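Local coordinates for membrane-fusion protein (Streptococcus pneumoniae, PDB 5XU0) that serves as the membrane-fusion component of a MacAB-like efflux pump, probably forming part of the channel through which exported compounds leave the cell, at residues Glu14-Phe19 with Ser165-His170; Ala21-Leu26 with Val44-Ser49; Val37-Ala42 with Thr145-Val150. The protein carries 2 engineered substitutions. One frame throughout, in Å; residues are numbered along the deposited sequence.

Contact 1 of 3, residues Glu14-Phe19 with Ser165-His170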
loop_
_atom_site.group_PDB
_atom_site.type_symbol
_atom_site.label_atom_id
_atom_site.label_comp_id
_atom_site.label_asym_id
_atom_site.label_seq_id
_atom_site.Cartn_x
_atom_site.Cartn_y
_atom_site.Cartn_z
ATOM N N GLU B 14 -6.692 -6.184 27.765
ATOM C CA GLU B 14 -6.668 -7.108 26.644
ATOM C C GLU B 14 -5.416 -6.841 25.823
ATOM O O GLU B 14 -4.712 -5.848 26.025
ATOM C CB GLU B 14 -7.925 -6.974 25.780
ATOM C CG GLU B 14 -8.155 -5.565 25.263
ATOM C CD GLU B 14 -9.112 -5.520 24.092
ATOM O OE1 GLU B 14 -9.278 -6.558 23.418
ATOM O OE2 GLU B 14 -9.694 -4.442 23.840
ATOM N N GLN B 15 -5.149 -7.746 24.886
ATOM C CA GLN B 15 -3.979 -7.641 24.029
ATOM C C GLN B 15 -4.245 -8.358 22.717
ATOM O O GLN B 15 -4.670 -9.521 22.707
ATOM C CB GLN B 15 -2.735 -8.226 24.706
ATOM C CG GLN B 15 -1.458 -8.024 23.915
ATOM C CD GLN B 15 -0.285 -8.780 24.496
ATOM O OE1 GLN B 15 -0.336 -9.997 24.665
ATOM N NE2 GLN B 15 0.788 -8.060 24.798
ATOM N N TYR B 16 -4.015 -7.642 21.619
ATOM C CA TYR B 16 -3.972 -8.207 20.282
ATOM C C TYR B 16 -2.522 -8.288 19.831
ATOM O O TYR B 16 -1.754 -7.337 20.007
ATOM C CB TYR B 16 -4.755 -7.353 19.280
ATOM C CG TYR B 16 -6.225 -7.158 19.578
ATOM C CD1 TYR B 16 -7.178 -8.020 19.052
ATOM C CD2 TYR B 16 -6.662 -6.092 20.356
ATOM C CE1 TYR B 16 -8.524 -7.839 19.307
ATOM C CE2 TYR B 16 -8.008 -5.903 20.617
ATOM C CZ TYR B 16 -8.934 -6.780 20.089
ATOM O OH TYR B 16 -10.275 -6.598 20.345
ATOM N N VAL B 17 -2.144 -9.420 19.251
ATOM C CA VAL B 17 -0.880 -9.528 18.538
ATOM C C VAL B 17 -1.225 -9.815 17.082
ATOM O O VAL B 17 -1.871 -10.826 16.756
ATOM C CB VAL B 17 0.080 -10.568 19.149
ATOM C CG1 VAL B 17 0.229 -10.322 20.647
ATOM C CG2 VAL B 17 -0.318 -12.003 18.867
ATOM N N TYR B 18 -0.873 -8.861 16.227
ATOM C CA TYR B 18 -1.073 -8.915 14.789
ATOM C C TYR B 18 0.211 -9.376 14.120
ATOM O O TYR B 18 1.306 -9.221 14.666
ATOM C CB TYR B 18 -1.468 -7.544 14.225
ATOM C CG TYR B 18 -2.560 -6.806 14.977
ATOM C CD1 TYR B 18 -3.899 -7.075 14.738
ATOM C CD2 TYR B 18 -2.249 -5.816 15.903
ATOM C CE1 TYR B 18 -4.895 -6.388 15.408
ATOM C CE2 TYR B 18 -3.242 -5.125 16.577
ATOM C CZ TYR B 18 -4.562 -5.416 16.328
ATOM O OH TYR B 18 -5.558 -4.734 16.997
ATOM N N PHE B 19 0.069 -9.933 12.923
ATOM C CA PHE B 19 1.230 -10.358 12.157
ATOM C C PHE B 19 2.120 -9.164 11.823
ATOM O O PHE B 19 1.645 -8.045 11.611
ATOM C CB PHE B 19 0.787 -11.063 10.875
ATOM C CG PHE B 19 1.921 -11.618 10.065
ATOM C CD1 PHE B 19 2.474 -12.849 10.375
ATOM C CD2 PHE B 19 2.436 -10.909 8.992
ATOM C CE1 PHE B 19 3.518 -13.362 9.633
ATOM C CE2 PHE B 19 3.480 -11.416 8.245
ATOM C CZ PHE B 19 4.022 -12.645 8.566
ATOM N N SER B 165 -5.697 -5.623 9.059
ATOM C CA SER B 165 -4.777 -6.125 10.071
ATOM C C SER B 165 -5.105 -7.581 10.376
ATOM O O SER B 165 -6.273 -7.934 10.565
ATOM C CB SER B 165 -4.860 -5.281 11.344
ATOM O OG SER B 165 -4.796 -3.897 11.044
ATOM N N GLN B 166 -4.074 -8.421 10.423
ATOM C CA GLN B 166 -4.246 -9.856 10.649
ATOM C C GLN B 166 -4.054 -10.146 12.133
ATOM O O GLN B 166 -2.923 -10.258 12.614
ATOM C CB GLN B 166 -3.269 -10.656 9.794
ATOM C CG GLN B 166 -3.357 -10.359 8.305
ATOM C CD GLN B 166 -3.439 -11.618 7.460
ATOM O OE1 GLN B 166 -2.467 -12.014 6.818
ATOM N NE2 GLN B 166 -4.604 -12.255 7.460
ATOM N N VAL B 167 -5.160 -10.270 12.865
ATOM C CA VAL B 167 -5.088 -10.655 14.271
ATOM C C VAL B 167 -4.608 -12.096 14.349
ATOM O O VAL B 167 -5.270 -13.010 13.845
ATOM C CB VAL B 167 -6.449 -10.501 14.962
ATOM C CG1 VAL B 167 -6.366 -10.994 16.407
ATOM C CG2 VAL B 167 -6.949 -9.068 14.882
HETATM N N MSE B 168 -3.463 -12.309 14.986
HETATM C CA MSE B 168 -2.956 -13.663 15.125
HETATM C C MSE B 168 -3.293 -14.254 16.485
HETATM O O MSE B 168 -3.646 -15.430 16.571
HETATM C CB MSE B 168 -1.452 -13.708 14.885
HETATM C CG MSE B 168 -1.077 -14.286 13.532
HETATM SE SE MSE B 168 0.715 -15.019 13.542
HETATM C CE MSE B 168 1.629 -13.441 14.193
ATOM N N VAL B 169 -3.199 -13.461 17.553
ATOM C CA VAL B 169 -3.593 -13.957 18.871
ATOM C C VAL B 169 -4.266 -12.839 19.652
ATOM O O VAL B 169 -3.756 -11.717 19.708
ATOM C CB VAL B 169 -2.398 -14.539 19.656
ATOM C CG1 VAL B 169 -2.719 -14.669 21.131
ATOM C CG2 VAL B 169 -2.026 -15.887 19.104
ATOM N N HIS B 170 -5.412 -13.151 20.256
ATOM C CA HIS B 170 -6.174 -12.217 21.070
ATOM C C HIS B 170 -6.387 -12.820 22.447
ATOM O O HIS B 170 -6.931 -13.928 22.567
ATOM C CB HIS B 170 -7.520 -11.888 20.422
ATOM C CG HIS B 170 -8.301 -10.840 21.151
ATOM N ND1 HIS B 170 -9.645 -10.630 20.933
ATOM C CD2 HIS B 170 -7.925 -9.942 22.092
ATOM C CE1 HIS B 170 -10.064 -9.647 21.710
ATOM N NE2 HIS B 170 -9.040 -9.213 22.424
#
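H170 lays its imidazole over one face of the Y16 ring and turns its NE2 edge to E14. With CG anti to the backbone N (chi1 -175°), the H170 ring comes to lie alongside that of Y16. Its CB brushes Y16 CD1 at 4.1 Å, and CG and ND1 both lie against CE1 of the same ring. CD2 is at 3.3 Å from Q15 O, which sits in the imidazole plane at its edge. CE1 comes to 3.3 Å from Y16 OH. At the tip, NE2 donates to E14 OE1 over 2.8 Å, the carboxylate oxygen tilted out of the imidazole plane. Centroids of the Y16 and H170 rings 3.9 Å apart, with planes at 19°, define a face-to-face stack. The two residues are directly opposed in an antiparallel, non-hydrogen-bonded pair, their side chains leaving on the same face of the sheet.

The neighbouring pair, V17 and V169, is hydrogen-bonded, V17 N reaching V169 O at 2.8 Å. V17 O accepts from both M168 N (2.8 Å) and V169 N (3.1 Å), a classic beta bulge that moves the register by one before Y18 meets V167. N156 of a second subunit bonds to Y16 N and Y18 OH, while Y219 of a third meets the H170 ring edge-to-face. Stack and carboxylate bond together fix the imidazole's rotation, and the nearby negative charge would probably raise its basicity.

Contact 2 of 3, residues Ala21-Leu26 with Val44-Ser49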
loop_
_atom_site.group_PDB
_atom_site.type_symbol
_atom_site.label_atom_id
_atom_site.label_comp_id
_atom_site.label_asym_id
_atom_site.label_seq_id
_atom_site.Cartn_x
_atom_site.Cartn_y
_atom_site.Cartn_z
ATOM N N ALA B 21 5.318 -8.540 9.215
ATOM C CA ALA B 21 6.238 -9.017 8.187
ATOM C C ALA B 21 7.671 -8.581 8.461
ATOM O O ALA B 21 8.613 -9.313 8.136
ATOM C CB ALA B 21 5.792 -8.513 6.818
ATOM N N SER B 22 7.856 -7.399 9.054
ATOM C CA SER B 22 9.191 -6.900 9.360
ATOM C C SER B 22 9.915 -7.748 10.397
ATOM O O SER B 22 11.112 -7.537 10.617
ATOM C CB SER B 22 9.109 -5.450 9.838
ATOM O OG SER B 22 8.807 -5.385 11.222
ATOM N N LYS B 23 9.224 -8.686 11.042
ATOM C CA LYS B 23 9.869 -9.650 11.918
ATOM C C LYS B 23 10.210 -10.950 11.204
ATOM O O LYS B 23 10.911 -11.787 11.778
ATOM C CB LYS B 23 8.981 -9.938 13.136
ATOM C CG LYS B 23 8.707 -8.703 13.987
ATOM C CD LYS B 23 8.353 -9.058 15.424
ATOM C CE LYS B 23 8.248 -7.803 16.283
ATOM N NZ LYS B 23 8.522 -8.067 17.724
ATOM N N GLY B 24 9.741 -11.137 9.972
ATOM C CA GLY B 24 10.177 -12.264 9.171
ATOM C C GLY B 24 9.108 -13.286 8.842
ATOM O O GLY B 24 8.185 -13.006 8.071
ATOM N N ASP B 25 9.239 -14.483 9.413
ATOM C CA ASP B 25 8.336 -15.595 9.152
ATOM C C ASP B 25 7.907 -16.227 10.469
ATOM O O ASP B 25 8.653 -16.218 11.451
ATOM C CB ASP B 25 8.999 -16.658 8.263
ATOM C CG ASP B 25 9.196 -16.186 6.837
ATOM O OD1 ASP B 25 8.418 -15.321 6.381
ATOM O OD2 ASP B 25 10.133 -16.677 6.173
ATOM N N LEU B 26 6.699 -16.787 10.476
ATOM C CA LEU B 26 6.145 -17.415 11.668
ATOM C C LEU B 26 6.530 -18.887 11.725
ATOM O O LEU B 26 6.461 -19.600 10.719
ATOM C CB LEU B 26 4.620 -17.276 11.689
ATOM C CG LEU B 26 3.811 -18.201 12.609
ATOM C CD1 LEU B 26 4.223 -18.059 14.072
ATOM C CD2 LEU B 26 2.319 -17.969 12.438
ATOM N N VAL B 44 3.935 -15.952 20.585
ATOM C CA VAL B 44 4.277 -16.278 19.202
ATOM C C VAL B 44 5.793 -16.295 19.098
ATOM O O VAL B 44 6.480 -15.489 19.734
ATOM C CB VAL B 44 3.680 -15.291 18.165
ATOM C CG1 VAL B 44 2.173 -15.470 17.981
ATOM C CG2 VAL B 44 3.992 -13.875 18.535
ATOM N N LYS B 45 6.313 -17.216 18.293
ATOM C CA LYS B 45 7.739 -17.293 18.003
ATOM C C LYS B 45 7.924 -17.257 16.494
ATOM O O LYS B 45 7.464 -18.162 15.788
ATOM C CB LYS B 45 8.364 -18.557 18.596
ATOM C CG LYS B 45 9.663 -18.992 17.918
ATOM C CD LYS B 45 10.887 -18.495 18.674
ATOM C CE LYS B 45 12.170 -18.902 17.969
ATOM N NZ LYS B 45 12.074 -20.281 17.411
ATOM N N TYR B 46 8.569 -16.203 16.005
ATOM C CA TYR B 46 9.020 -16.173 14.627
ATOM C C TYR B 46 10.318 -16.971 14.491
ATOM O O TYR B 46 11.017 -17.237 15.472
ATOM C CB TYR B 46 9.236 -14.733 14.156
ATOM C CG TYR B 46 7.994 -13.865 14.098
ATOM C CD1 TYR B 46 7.255 -13.749 12.925
ATOM C CD2 TYR B 46 7.577 -13.137 15.205
ATOM C CE1 TYR B 46 6.125 -12.946 12.862
ATOM C CE2 TYR B 46 6.450 -12.331 15.152
ATOM C CZ TYR B 46 5.730 -12.240 13.979
ATOM O OH TYR B 46 4.610 -11.440 13.925
ATOM N N SER B 47 10.638 -17.356 13.256
ATOM C CA SER B 47 11.842 -18.140 13.001
ATOM C C SER B 47 13.080 -17.273 13.192
ATOM O O SER B 47 13.306 -16.329 12.430
ATOM C CB SER B 47 11.813 -18.723 11.592
ATOM O OG SER B 47 13.114 -19.112 11.185
ATOM N N SER B 48 13.899 -17.618 14.186
ATOM C CA SER B 48 15.004 -16.780 14.634
ATOM C C SER B 48 16.321 -17.061 13.904
ATOM O O SER B 48 17.387 -16.719 14.428
ATOM C CB SER B 48 15.198 -16.949 16.141
ATOM O OG SER B 48 15.094 -18.314 16.513
ATOM N N SER B 49 16.273 -17.654 12.711
ATOM C CA SER B 49 17.487 -18.033 11.991
ATOM C C SER B 49 18.352 -16.828 11.633
ATOM O O SER B 49 19.487 -16.702 12.115
ATOM C CB SER B 49 17.130 -18.808 10.721
ATOM O OG SER B 49 16.606 -20.086 11.031
#
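D25 O accepts from S47 N at 2.9 Å, with an N-H...O angle of 161° and the donor tilted 25° from the carbonyl plane. The same oxygen lies in the plane of the Y46 ring, at its edge. K23 CB stands over the ring centre, 3.9 Å from the Y46 centroid and only 4° off the normal, a CH-pi contact. Farther along the extended lysine chain, CD passes Y46 CE2 at 3.8 Å; the chain crosses the tyrosine side chain at about a right angle, and its NZ goes on to bond with A139 O. Y46 CG lies anti to its own carbonyl carbon, beside the backbone N, which puts the ring beneath K23, the last residue of the 3-10 segment 21-23. That turn is closed by G24 N bonding to A21 O over 2.8 Å. The next residue after D25, L26, pairs with Y46 as an antiparallel non-hydrogen-bonded bridge, and L26 CD1 approaches K45 O at 3.7 Å. The D25 carboxylate forms a salt bridge with K159. Strand 42-46 runs between strands 26-28 and 141-143, its Y46 side chain touching M168 of strand 167-172, just before the chain enters helix 49-77.

Contact 3 of 3, residues Val37-Ala42 with Thr145-Val150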
loop_
_atom_site.group_PDB
_atom_site.type_symbol
_atom_site.label_atom_id
_atom_site.label_comp_id
_atom_site.label_asym_id
_atom_site.label_seq_id
_atom_site.Cartn_x
_atom_site.Cartn_y
_atom_site.Cartn_z
ATOM N N VAL B 37 -2.742 -17.252 30.464
ATOM C CA VAL B 37 -1.407 -16.720 30.233
ATOM C C VAL B 37 -1.140 -15.648 31.277
ATOM O O VAL B 37 -2.053 -14.925 31.688
ATOM C CB VAL B 37 -1.253 -16.147 28.806
ATOM C CG1 VAL B 37 -1.311 -17.265 27.782
ATOM C CG2 VAL B 37 -2.324 -15.105 28.522
ATOM N N SER B 38 0.108 -15.558 31.719
ATOM C CA SER B 38 0.507 -14.533 32.664
ATOM C C SER B 38 1.486 -13.572 32.004
ATOM O O SER B 38 2.126 -13.889 30.997
ATOM C CB SER B 38 1.132 -15.146 33.921
ATOM O OG SER B 38 1.273 -14.169 34.939
ATOM N N GLU B 39 1.580 -12.382 32.591
ATOM C CA GLU B 39 2.427 -11.320 32.069
ATOM C C GLU B 39 3.865 -11.790 31.924
ATOM O O GLU B 39 4.513 -12.156 32.909
ATOM C CB GLU B 39 2.349 -10.111 33.003
ATOM C CG GLU B 39 3.323 -8.996 32.691
ATOM C CD GLU B 39 3.046 -7.756 33.517
ATOM O OE1 GLU B 39 1.927 -7.643 34.064
ATOM O OE2 GLU B 39 3.945 -6.896 33.623
ATOM N N GLY B 40 4.358 -11.793 30.683
ATOM C CA GLY B 40 5.709 -12.198 30.361
ATOM C C GLY B 40 5.789 -13.438 29.492
ATOM O O GLY B 40 6.786 -13.622 28.781
ATOM N N GLN B 41 4.763 -14.288 29.531
ATOM C CA GLN B 41 4.789 -15.530 28.769
ATOM C C GLN B 41 4.795 -15.248 27.273
ATOM O O GLN B 41 4.096 -14.355 26.788
ATOM C CB GLN B 41 3.586 -16.406 29.125
ATOM C CG GLN B 41 3.507 -17.688 28.303
ATOM C CD GLN B 41 2.344 -18.577 28.685
ATOM O OE1 GLN B 41 1.665 -18.338 29.682
ATOM N NE2 GLN B 41 2.111 -19.617 27.890
ATOM N N ALA B 42 5.598 -16.013 26.538
ATOM C CA ALA B 42 5.611 -15.913 25.086
ATOM C C ALA B 42 4.294 -16.419 24.509
ATOM O O ALA B 42 3.652 -17.312 25.067
ATOM C CB ALA B 42 6.781 -16.709 24.510
ATOM N N THR B 145 1.200 -8.992 27.848
ATOM C CA THR B 145 1.259 -7.783 28.655
ATOM C C THR B 145 0.407 -7.864 29.914
ATOM O O THR B 145 0.296 -6.866 30.633
ATOM C CB THR B 145 0.844 -6.567 27.830
ATOM O OG1 THR B 145 -0.222 -6.920 26.948
ATOM C CG2 THR B 145 2.017 -6.046 27.018
ATOM N N LEU B 146 -0.160 -9.026 30.219
ATOM C CA LEU B 146 -1.107 -9.092 31.324
ATOM C C LEU B 146 -1.407 -10.543 31.662
ATOM O O LEU B 146 -1.239 -11.444 30.836
ATOM C CB LEU B 146 -2.408 -8.362 30.981
ATOM C CG LEU B 146 -3.149 -8.942 29.772
ATOM C CD1 LEU B 146 -4.657 -8.973 30.003
ATOM C CD2 LEU B 146 -2.822 -8.158 28.510
ATOM N N GLU B 147 -1.849 -10.752 32.901
ATOM C CA GLU B 147 -2.570 -11.970 33.238
ATOM C C GLU B 147 -3.872 -12.003 32.455
ATOM O O GLU B 147 -4.654 -11.049 32.493
ATOM C CB GLU B 147 -2.864 -12.025 34.735
ATOM C CG GLU B 147 -1.707 -12.490 35.597
ATOM C CD GLU B 147 -0.910 -11.338 36.174
ATOM O OE1 GLU B 147 -0.405 -10.505 35.390
ATOM O OE2 GLU B 147 -0.797 -11.260 37.416
ATOM N N GLY B 148 -4.105 -13.092 31.733
ATOM C CA GLY B 148 -5.306 -13.137 30.926
ATOM C C GLY B 148 -5.560 -14.517 30.365
ATOM O O GLY B 148 -4.819 -15.471 30.617
ATOM N N THR B 149 -6.644 -14.597 29.599
ATOM C CA THR B 149 -7.067 -15.814 28.925
ATOM C C THR B 149 -7.102 -15.552 27.427
ATOM O O THR B 149 -7.652 -14.538 26.982
ATOM C CB THR B 149 -8.450 -16.266 29.416
ATOM O OG1 THR B 149 -8.425 -16.412 30.840
ATOM C CG2 THR B 149 -8.845 -17.598 28.780
ATOM N N VAL B 150 -6.498 -16.451 26.650
ATOM C CA VAL B 150 -6.422 -16.265 25.207
ATOM C C VAL B 150 -7.769 -16.640 24.596
ATOM O O VAL B 150 -8.309 -17.725 24.851
ATOM C CB VAL B 150 -5.254 -17.075 24.610
ATOM C CG1 VAL B 150 -4.019 -16.952 25.488
ATOM C CG2 VAL B 150 -5.588 -18.533 24.400
#
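V37 and V150 meet at about a right angle, methyl against methyl, with V37 CG1 at 3.6 Å from V150 CG1. The second V37 branch also takes part: its CG2 lies 3.9 Å from V150 CG1, so that one methyl of V150 touches both arms of the fork. In V37 this follows from CG1 standing beside the backbone N, anti to the carbonyl carbon, with CG2 between the two. V150 in turn touches I171 of strand 167-172, which continues the apolar packing into the next strand.

Beneath the valines runs the backbone pairing. V37 N donates to G148 O over 2.7 Å at a nearly straight 178°, and G148 N returns a bond to V37 O at 2.8 Å. This reciprocal pair defines V37 and G148 as an antiparallel hydrogen-bonded bridge, which attaches the short edge strand 36-37 to strand 148-153 in the four-stranded sheet of the barrel-sandwich domain. Past the bridge the chain leaves that sheet through a type II beta turn from S38 to Q41, closed by Q41 N on S38 O at 3.0 Å with G40 at its third position, and enters strand 42-46 of the three-stranded sheet.

At the turn the side chains are polar and more exposed. E147, bent at chi2 (96°), runs its CG past S38 OG at 3.5 Å and brings its carboxylate round to E39, where E147 OE1 lies 3.7 Å from E39 CB. The two glutamates cross obliquely. E39 is extended, its carboxylate plane 59° from that of E147; the carboxylates are like-charged neighbours, E39 OE1 and E147 OE1 being 3.9 Å apart, a proximity that may raise the proton affinity of either group.

How the contacts relate
All three contacts fall within the barrel-sandwich part of the chain, and contacts 2 and 3 are both nested within the long loop that contact 1 closes. Along the chain the segments of contacts 2 and 3 alternate, so these loops cross. Contacts 1 and 3, with centres about 13 Å apart, join the two edge strands of one four-stranded sheet to its adjacent inner strands, 167-172 and 148-153. Contact 2, its centre about 15 Å from that of contact 1 and 20 Å from that of contact 3, belongs to the three-stranded sheet; M168 packs on L26 between the sheets. The long excursion carrying helices 49-77 and 109-138 therefore starts and returns within one compact domain.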